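Local coordinates for uncharacterized protein MJ1062 (Methanocaldococcus jannaschii, PDB 3EO4) that is of unknown function but probably transfers acyl groups through its GNAT-type acetyltransferase domain, one part of a longer, possibly sugar-transferring protein, at residues 34-39 / 94-99; 114-119 / 143-148. All coordinates share one frame; numbering follows the deposited sequence.

Overall arrangement
The two contacts lie on opposite sides of the centre of this GNAT-type domain, with centres about 19 Å apart and nearest atoms about 6 Å apart, without touching. They follow in series along the chain: contact 1 closes on strand 92-97, and the next element, helix 107-121, supplies one half of contact 2. Contact 1 sets a short helical turn, which meets the second subunit, beside the end of that strand, where the side chain of Ile97 is about 4 Å from a bound MES, probably from the crystallisation medium. Contact 2 packs the helix against the turn after helix 136-144. Leu119 of the same helix touches Leu86 and Tyr124, which line a pocket holding a polyether.

Contact 1: 34-39 / 94-99; sequences PLIYKF and GILIGE
In Ile36, chi1 of -68° sets CG1 beside the backbone N and CG2 anti to it, while chi2 of 177° extends CD1 towards the end of strand 92-97, so that the two branches meet different parts of segment 94-99. Ile36 CD1 approaches the backbone, lying 4.1 Å from Ile97 O and 4.2 Å from Gly98 CA. Ile36 CG2 instead turns to the side chain of Leu96, 4.4 Å from Leu96 CG. Leu96 contributes by its own extended form: with CG anti to the backbone N (chi1 171°), the end of the side chain comes closer than its first bond alone would bring it.

A beta-branched isoleucine suits this place because it offers a short methyl to a leucine and a longer arm to the main chain, where that arm meets the bare CA of Gly98. On the helical side, Lys38 N bonds to Pro34 O at 3.2 Å, and Phe39 N to Ile36 O at 3.0 Å. Neighbouring residues of the turn, Pro34, Leu35 and Tyr37, pack on the second subunit.

No hydrogen bond joins the segments. Ile97 O has its hydrogen bond from Trp103 NE1, and Glu99 pairs with Arg76. The contact therefore rests on one aliphatic side chain packed on Leu96 and on the main chain of Ile97 and Gly98, and its loose distances imply dispersion and exclusion of water more than directional bonding.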
ATOM      1  N   PRO A  34      -4.776  -5.152   7.158  1.00 15.24           N
ATOM      2  CA  PRO A  34      -5.151  -6.150   8.161  1.00 15.89           C
ATOM      3  C   PRO A  34      -4.796  -7.577   7.779  1.00 16.69           C
ATOM      4  O   PRO A  34      -4.629  -8.417   8.670  1.00 16.57           O
ATOM      5  CB  PRO A  34      -6.682  -6.020   8.241  1.00 16.12           C
ATOM      6  CG  PRO A  34      -6.966  -4.662   7.757  1.00 15.83           C
ATOM      7  CD  PRO A  34      -5.941  -4.346   6.739  1.00 15.04           C
ATOM      8  N   LEU A  35      -4.712  -7.841   6.471  1.00 16.39           N
ATOM      9  CA  LEU A  35      -4.348  -9.144   5.932  1.00 17.05           C
ATOM     10  C   LEU A  35      -2.865  -9.429   6.168  1.00 16.78           C
ATOM     11  O   LEU A  35      -2.418 -10.573   6.084  1.00 15.71           O
ATOM     12  CB  LEU A  35      -4.629  -9.171   4.408  1.00 16.80           C
ATOM     13  CG  LEU A  35      -5.935  -9.663   3.797  1.00 19.58           C
ATOM     14  CD1 LEU A  35      -7.122  -9.760   4.773  1.00 19.75           C
ATOM     15  CD2 LEU A  35      -6.249  -8.810   2.579  1.00 20.68           C
ATOM     16  N   ILE A  36      -2.114  -8.364   6.409  1.00 17.22           N
ATOM     17  CA  ILE A  36      -0.707  -8.443   6.721  1.00 17.95           C
ATOM     18  C   ILE A  36      -0.473  -8.270   8.217  1.00 18.41           C
ATOM     19  O   ILE A  36       0.270  -9.056   8.814  1.00 19.03           O
ATOM     20  CB  ILE A  36       0.107  -7.409   5.915  1.00 18.74           C
ATOM     21  CG1 ILE A  36       0.079  -7.797   4.429  1.00 19.19           C
ATOM     22  CG2 ILE A  36       1.564  -7.382   6.377  1.00 18.04           C
ATOM     23  CD1 ILE A  36       0.785  -6.838   3.493  1.00 19.32           C
ATOM     24  N   TYR A  37      -1.128  -7.289   8.848  1.00 18.03           N
ATOM     25  CA  TYR A  37      -0.786  -6.993  10.223  1.00 17.88           C
ATOM     26  C   TYR A  37      -1.383  -7.992  11.212  1.00 17.75           C
ATOM     27  O   TYR A  37      -1.136  -7.918  12.420  1.00 18.01           O
ATOM     28  CB  TYR A  37      -0.991  -5.506  10.582  1.00 17.72           C
ATOM     29  CG  TYR A  37      -2.412  -4.948  10.622  1.00 17.71           C
ATOM     30  CD1 TYR A  37      -2.816  -3.940   9.740  1.00 15.81           C
ATOM     31  CD2 TYR A  37      -3.321  -5.367  11.591  1.00 17.79           C
ATOM     32  CE1 TYR A  37      -4.116  -3.391   9.814  1.00 15.93           C
ATOM     33  CE2 TYR A  37      -4.609  -4.824  11.671  1.00 17.41           C
ATOM     34  CZ  TYR A  37      -4.999  -3.839  10.782  1.00 15.51           C
ATOM     35  OH  TYR A  37      -6.286  -3.327  10.881  1.00 15.37           O
ATOM     36  N   LYS A  38      -2.175  -8.921  10.675  1.00 17.59           N
ATOM     37  CA  LYS A  38      -2.533 -10.192  11.320  1.00 18.06           C
ATOM     38  C   LYS A  38      -1.322 -10.894  11.923  1.00 17.61           C
ATOM     39  O   LYS A  38      -1.442 -11.650  12.876  1.00 17.99           O
ATOM     40  CB  LYS A  38      -2.916 -11.178  10.226  1.00 19.12           C
ATOM     41  CG  LYS A  38      -4.298 -11.473   9.988  1.00 20.34           C
ATOM     42  CD  LYS A  38      -4.276 -12.553   8.910  1.00 22.21           C
ATOM     43  CE  LYS A  38      -4.021 -13.935   9.534  1.00 20.60           C
ATOM     44  NZ  LYS A  38      -5.267 -14.708   9.634  1.00 21.01           N
ATOM     45  N   PHE A  39      -0.188 -10.730  11.251  1.00 17.12           N
ATOM     46  CA  PHE A  39       1.044 -11.421  11.581  1.00 16.48           C
ATOM     47  C   PHE A  39       2.022 -10.585  12.429  1.00 16.28           C
ATOM     48  O   PHE A  39       3.137 -11.031  12.696  1.00 17.40           O
ATOM     49  CB  PHE A  39       1.695 -11.982  10.281  1.00 16.02           C
ATOM     50  CG  PHE A  39       0.764 -12.886   9.470  1.00 12.91           C
ATOM     51  CD1 PHE A  39       0.169 -13.990  10.053  1.00 11.77           C
ATOM     52  CD2 PHE A  39       0.499 -12.623   8.118  1.00 13.47           C
ATOM     53  CE1 PHE A  39      -0.691 -14.839   9.334  1.00 10.14           C
ATOM     54  CE2 PHE A  39      -0.369 -13.456   7.374  1.00 15.19           C
ATOM     55  CZ  PHE A  39      -0.977 -14.580   8.008  1.00  9.67           C
ATOM     56  N   GLY A  94      13.640  -8.957   9.243  1.00 18.64           N
ATOM     57  CA  GLY A  94      12.200  -8.811   8.996  1.00 18.47           C
ATOM     58  C   GLY A  94      11.888  -8.838   7.503  1.00 18.70           C
ATOM     59  O   GLY A  94      12.701  -8.385   6.674  1.00 17.19           O
ATOM     60  N   ILE A  95      10.726  -9.377   7.144  1.00 18.53           N
ATOM     61  CA  ILE A  95      10.359  -9.464   5.728  1.00 19.41           C
ATOM     62  C   ILE A  95       8.848  -9.267   5.590  1.00 20.02           C
ATOM     63  O   ILE A  95       8.081  -9.709   6.443  1.00 20.07           O
ATOM     64  CB  ILE A  95      10.834 -10.841   5.077  1.00 19.93           C
ATOM     65  CG1 ILE A  95      10.338 -11.036   3.641  1.00 20.50           C
ATOM     66  CG2 ILE A  95      10.339 -12.052   5.896  1.00 19.59           C
ATOM     67  CD1 ILE A  95      11.373 -10.680   2.590  1.00 26.11           C
ATOM     68  N   LEU A  96       8.432  -8.647   4.492  1.00 20.45           N
ATOM     69  CA  LEU A  96       7.035  -8.405   4.210  1.00 21.39           C
ATOM     70  C   LEU A  96       6.911  -8.366   2.696  1.00 21.10           C
ATOM     71  O   LEU A  96       7.633  -7.626   2.063  1.00 22.02           O
ATOM     72  CB  LEU A  96       6.680  -7.048   4.802  1.00 21.79           C
ATOM     73  CG  LEU A  96       5.396  -6.264   4.604  1.00 24.00           C
ATOM     74  CD1 LEU A  96       5.546  -4.973   5.444  1.00 23.74           C
ATOM     75  CD2 LEU A  96       5.124  -5.877   3.173  1.00 26.69           C
ATOM     76  N   ILE A  97       6.061  -9.211   2.120  1.00 20.52           N
ATOM     77  CA  ILE A  97       5.708  -9.109   0.716  1.00 20.36           C
ATOM     78  C   ILE A  97       4.327  -8.447   0.694  1.00 21.00           C
ATOM     79  O   ILE A  97       3.364  -9.000   1.232  1.00 19.72           O
ATOM     80  CB  ILE A  97       5.710 -10.503  -0.006  1.00 20.65           C
ATOM     81  CG1 ILE A  97       7.095 -11.175   0.093  1.00 19.13           C
ATOM     82  CG2 ILE A  97       5.190 -10.402  -1.469  1.00 19.63           C
ATOM     83  CD1 ILE A  97       8.214 -10.429  -0.689  1.00 20.14           C
ATOM     84  N   GLY A  98       4.264  -7.249   0.088  1.00 20.92           N
ATOM     85  CA  GLY A  98       3.040  -6.475  -0.027  1.00 20.64           C
ATOM     86  C   GLY A  98       1.984  -6.967  -1.012  1.00 20.52           C
ATOM     87  O   GLY A  98       0.808  -6.846  -0.720  1.00 20.64           O
ATOM     88  N   GLU A  99       2.369  -7.518  -2.168  1.00 20.09           N
ATOM     89  CA  GLU A  99       1.370  -8.059  -3.105  1.00 19.83           C
ATOM     90  C   GLU A  99       1.002  -9.431  -2.650  1.00 19.81           C
ATOM     91  O   GLU A  99       1.894 -10.255  -2.479  1.00 20.58           O
ATOM     92  CB  GLU A  99       1.901  -8.212  -4.540  1.00 19.46           C
ATOM     93  CG  GLU A  99       2.510  -6.998  -5.108  1.00 19.29           C
ATOM     94  CD  GLU A  99       2.702  -7.050  -6.626  1.00 17.32           C
ATOM     95  OE1 GLU A  99       3.302  -6.087  -7.129  1.00 18.39           O
ATOM     96  OE2 GLU A  99       2.269  -8.011  -7.314  1.00 16.45           O
TER

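Contact 2: 114-119 / 143-148; sequences LVLKWL and ESLGFK
The ring of Phe147 meets Leu116 along its edge: Leu116 CD2 lies near the ring plane, 3.9 Å from Phe147 CZ, and the other methyl, Leu116 CD1, is 4.0 Å from Phe147 CE2. The two side chains come from opposite directions, and the methyls lie side by side along the CE2-CZ edge, both slightly to one side of the ring plane. Around the same ring, Phe142 makes an edge-to-face pair, and Tyr160 and Val162 of strand 157-163 also touch it, which suits a large flat apolar residue here.

Leu116 projects from helix 107-121 with CG beside its own backbone N; this chi1 of -56° carries CG, and with it the two methyls, to segment 143-148. Leu116 CD1 also meets Leu145 CD1, at 4.3 Å, a methyl-to-methyl contact. Leu145 in turn rests on Arg109, Val112 and Ser113, its branched end packing against the preceding turns of helix 107-121.

Between Leu145 and Phe147 the chain turns sharply at Gly146, whose positive phi (88°) would press a side chain against the preceding carbonyl oxygen. Ser144 OG, held by Leu141 O and Arg109 NE, separately ties this helix end to helix 107-121.

Gly146 N bonds to Glu143 O at 3.0 Å, and Phe147 N bonds to Phe142 O. This pair of bonds forms a Schellman motif that ends helix 136-144, with apolar residues on both sides of its glycine. In this GNAT-type domain the motif leads the chain from that helix into strand 148-150, packed against helix 107-121.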
ATOM      1  N   LEU A 114      19.395 -13.044   0.123  1.00 16.95           N
ATOM      2  CA  LEU A 114      20.208 -11.874  -0.258  1.00 16.58           C
ATOM      3  C   LEU A 114      20.740 -11.099   0.983  1.00 15.57           C
ATOM      4  O   LEU A 114      21.899 -10.737   1.049  1.00 15.40           O
ATOM      5  CB  LEU A 114      19.439 -10.943  -1.215  1.00 15.89           C
ATOM      6  CG  LEU A 114      19.249 -11.358  -2.693  1.00 16.17           C
ATOM      7  CD1 LEU A 114      18.329 -10.390  -3.433  1.00 12.72           C
ATOM      8  CD2 LEU A 114      20.595 -11.464  -3.439  1.00 17.25           C
ATOM      9  N   VAL A 115      19.884 -10.858   1.954  1.00 15.37           N
ATOM     10  CA  VAL A 115      20.292 -10.192   3.202  1.00 15.32           C
ATOM     11  C   VAL A 115      21.314 -11.033   3.997  1.00 15.49           C
ATOM     12  O   VAL A 115      22.314 -10.495   4.438  1.00 15.67           O
ATOM     13  CB  VAL A 115      19.057  -9.818   4.073  1.00 15.01           C
ATOM     14  CG1 VAL A 115      19.485  -9.305   5.436  1.00 13.92           C
ATOM     15  CG2 VAL A 115      18.221  -8.755   3.366  1.00 14.59           C
ATOM     16  N   LEU A 116      21.081 -12.348   4.131  1.00 15.73           N
ATOM     17  CA  LEU A 116      22.029 -13.241   4.784  1.00 16.68           C
ATOM     18  C   LEU A 116      23.414 -13.232   4.153  1.00 17.64           C
ATOM     19  O   LEU A 116      24.425 -13.292   4.864  1.00 16.60           O
ATOM     20  CB  LEU A 116      21.501 -14.688   4.867  1.00 16.44           C
ATOM     21  CG  LEU A 116      20.146 -14.882   5.562  1.00 16.22           C
ATOM     22  CD1 LEU A 116      19.677 -16.305   5.366  1.00 16.77           C
ATOM     23  CD2 LEU A 116      20.141 -14.507   7.046  1.00 18.07           C
ATOM     24  N   LYS A 117      23.462 -13.155   2.826  1.00 18.71           N
ATOM     25  CA  LYS A 117      24.742 -13.118   2.130  1.00 20.31           C
ATOM     26  C   LYS A 117      25.480 -11.811   2.460  1.00 20.37           C
ATOM     27  O   LYS A 117      26.688 -11.811   2.681  1.00 21.12           O
ATOM     28  CB  LYS A 117      24.553 -13.283   0.618  1.00 20.49           C
ATOM     29  CG  LYS A 117      25.823 -13.697  -0.144  1.00 25.05           C
ATOM     30  CD  LYS A 117      26.096 -15.223   0.028  1.00 31.58           C
ATOM     31  CE  LYS A 117      27.597 -15.558   0.222  1.00 32.96           C
ATOM     32  NZ  LYS A 117      28.420 -15.307  -0.991  1.00 34.99           N
ATOM     33  N   TRP A 118      24.751 -10.703   2.489  1.00 20.60           N
ATOM     34  CA  TRP A 118      25.350  -9.410   2.793  1.00 20.45           C
ATOM     35  C   TRP A 118      25.889  -9.417   4.222  1.00 19.71           C
ATOM     36  O   TRP A 118      27.004  -8.993   4.454  1.00 20.00           O
ATOM     37  CB  TRP A 118      24.308  -8.310   2.632  1.00 21.00           C
ATOM     38  CG  TRP A 118      24.776  -6.934   3.058  1.00 22.69           C
ATOM     39  CD1 TRP A 118      25.604  -6.105   2.366  1.00 25.30           C
ATOM     40  CD2 TRP A 118      24.430  -6.234   4.274  1.00 22.91           C
ATOM     41  NE1 TRP A 118      25.814  -4.936   3.075  1.00 26.24           N
ATOM     42  CE2 TRP A 118      25.088  -4.984   4.239  1.00 24.15           C
ATOM     43  CE3 TRP A 118      23.659  -6.556   5.393  1.00 18.93           C
ATOM     44  CZ2 TRP A 118      24.976  -4.046   5.274  1.00 23.18           C
ATOM     45  CZ3 TRP A 118      23.537  -5.621   6.414  1.00 22.23           C
ATOM     46  CH2 TRP A 118      24.199  -4.381   6.352  1.00 20.40           C
ATOM     47  N   LEU A 119      25.100  -9.913   5.172  1.00 18.54           N
ATOM     48  CA  LEU A 119      25.544 -10.043   6.586  1.00 17.58           C
ATOM     49  C   LEU A 119      26.813 -10.877   6.777  1.00 16.93           C
ATOM     50  O   LEU A 119      27.751 -10.473   7.490  1.00 15.91           O
ATOM     51  CB  LEU A 119      24.430 -10.662   7.440  1.00 16.61           C
ATOM     52  CG  LEU A 119      23.189  -9.823   7.656  1.00 16.97           C
ATOM     53  CD1 LEU A 119      22.138 -10.715   8.313  1.00 18.24           C
ATOM     54  CD2 LEU A 119      23.528  -8.581   8.545  1.00 15.23           C
ATOM     55  N   GLU A 143      12.513 -21.536   7.890  1.00 15.37           N
ATOM     56  CA  GLU A 143      12.938 -22.934   7.959  1.00 15.61           C
ATOM     57  C   GLU A 143      13.458 -23.450   6.599  1.00 15.31           C
ATOM     58  O   GLU A 143      14.347 -24.291   6.555  1.00 16.12           O
ATOM     59  CB  GLU A 143      11.837 -23.842   8.528  1.00 15.41           C
ATOM     60  CG  GLU A 143      11.407 -23.468   9.983  1.00 18.85           C
ATOM     61  CD  GLU A 143      10.546 -24.526  10.652  1.00 22.52           C
ATOM     62  OE1 GLU A 143       9.826 -25.255   9.937  1.00 22.08           O
ATOM     63  OE2 GLU A 143      10.582 -24.628  11.901  1.00 26.72           O
ATOM     64  N   SER A 144      12.945 -22.950   5.484  1.00 14.94           N
ATOM     65  CA  SER A 144      13.515 -23.390   4.195  1.00 14.69           C
ATOM     66  C   SER A 144      14.970 -22.895   4.045  1.00 14.34           C
ATOM     67  O   SER A 144      15.744 -23.422   3.263  1.00 15.05           O
ATOM     68  CB  SER A 144      12.652 -22.948   3.015  1.00 14.16           C
ATOM     69  OG  SER A 144      12.956 -21.610   2.658  1.00 14.23           O
ATOM     70  N   LEU A 145      15.341 -21.899   4.828  1.00 13.51           N
ATOM     71  CA  LEU A 145      16.708 -21.375   4.818  1.00 13.70           C
ATOM     72  C   LEU A 145      17.536 -21.883   5.990  1.00 13.64           C
ATOM     73  O   LEU A 145      18.630 -21.371   6.258  1.00 14.39           O
ATOM     74  CB  LEU A 145      16.716 -19.843   4.801  1.00 12.70           C
ATOM     75  CG  LEU A 145      16.102 -19.171   3.576  1.00 14.69           C
ATOM     76  CD1 LEU A 145      15.908 -17.673   3.832  1.00 16.53           C
ATOM     77  CD2 LEU A 145      16.909 -19.437   2.294  1.00 11.96           C
ATOM     78  N   GLY A 146      17.029 -22.895   6.680  1.00 12.84           N
ATOM     79  CA  GLY A 146      17.800 -23.504   7.727  1.00 13.00           C
ATOM     80  C   GLY A 146      17.669 -22.890   9.116  1.00 12.69           C
ATOM     81  O   GLY A 146      18.374 -23.310  10.008  1.00 12.21           O
ATOM     82  N   PHE A 147      16.793 -21.900   9.287  1.00 13.26           N
ATOM     83  CA  PHE A 147      16.471 -21.350  10.623  1.00 14.96           C
ATOM     84  C   PHE A 147      15.776 -22.406  11.474  1.00 15.61           C
ATOM     85  O   PHE A 147      15.003 -23.231  10.963  1.00 16.36           O
ATOM     86  CB  PHE A 147      15.551 -20.133  10.557  1.00 13.64           C
ATOM     87  CG  PHE A 147      16.226 -18.866  10.079  1.00 14.70           C
ATOM     88  CD1 PHE A 147      16.406 -17.785  10.955  1.00 10.17           C
ATOM     89  CD2 PHE A 147      16.639 -18.730   8.735  1.00 11.79           C
ATOM     90  CE1 PHE A 147      16.995 -16.584  10.500  1.00 12.74           C
ATOM     91  CE2 PHE A 147      17.253 -17.522   8.269  1.00 13.35           C
ATOM     92  CZ  PHE A 147      17.427 -16.457   9.149  1.00 10.39           C
ATOM     93  N   LYS A 148      16.027 -22.329  12.775  1.00 16.86           N
ATOM     94  CA  LYS A 148      15.585 -23.329  13.758  1.00 17.96           C
ATOM     95  C   LYS A 148      14.899 -22.614  14.893  1.00 18.31           C
ATOM     96  O   LYS A 148      15.459 -21.669  15.437  1.00 18.22           O
ATOM     97  CB  LYS A 148      16.819 -24.027  14.305  1.00 17.43           C
ATOM     98  CG  LYS A 148      16.580 -25.090  15.324  1.00 21.93           C
ATOM     99  CD  LYS A 148      17.874 -25.840  15.560  1.00 25.05           C
ATOM    100  CE  LYS A 148      18.461 -25.486  16.892  1.00 27.27           C
ATOM    101  NZ  LYS A 148      17.780 -26.352  17.896  1.00 29.51           N
TER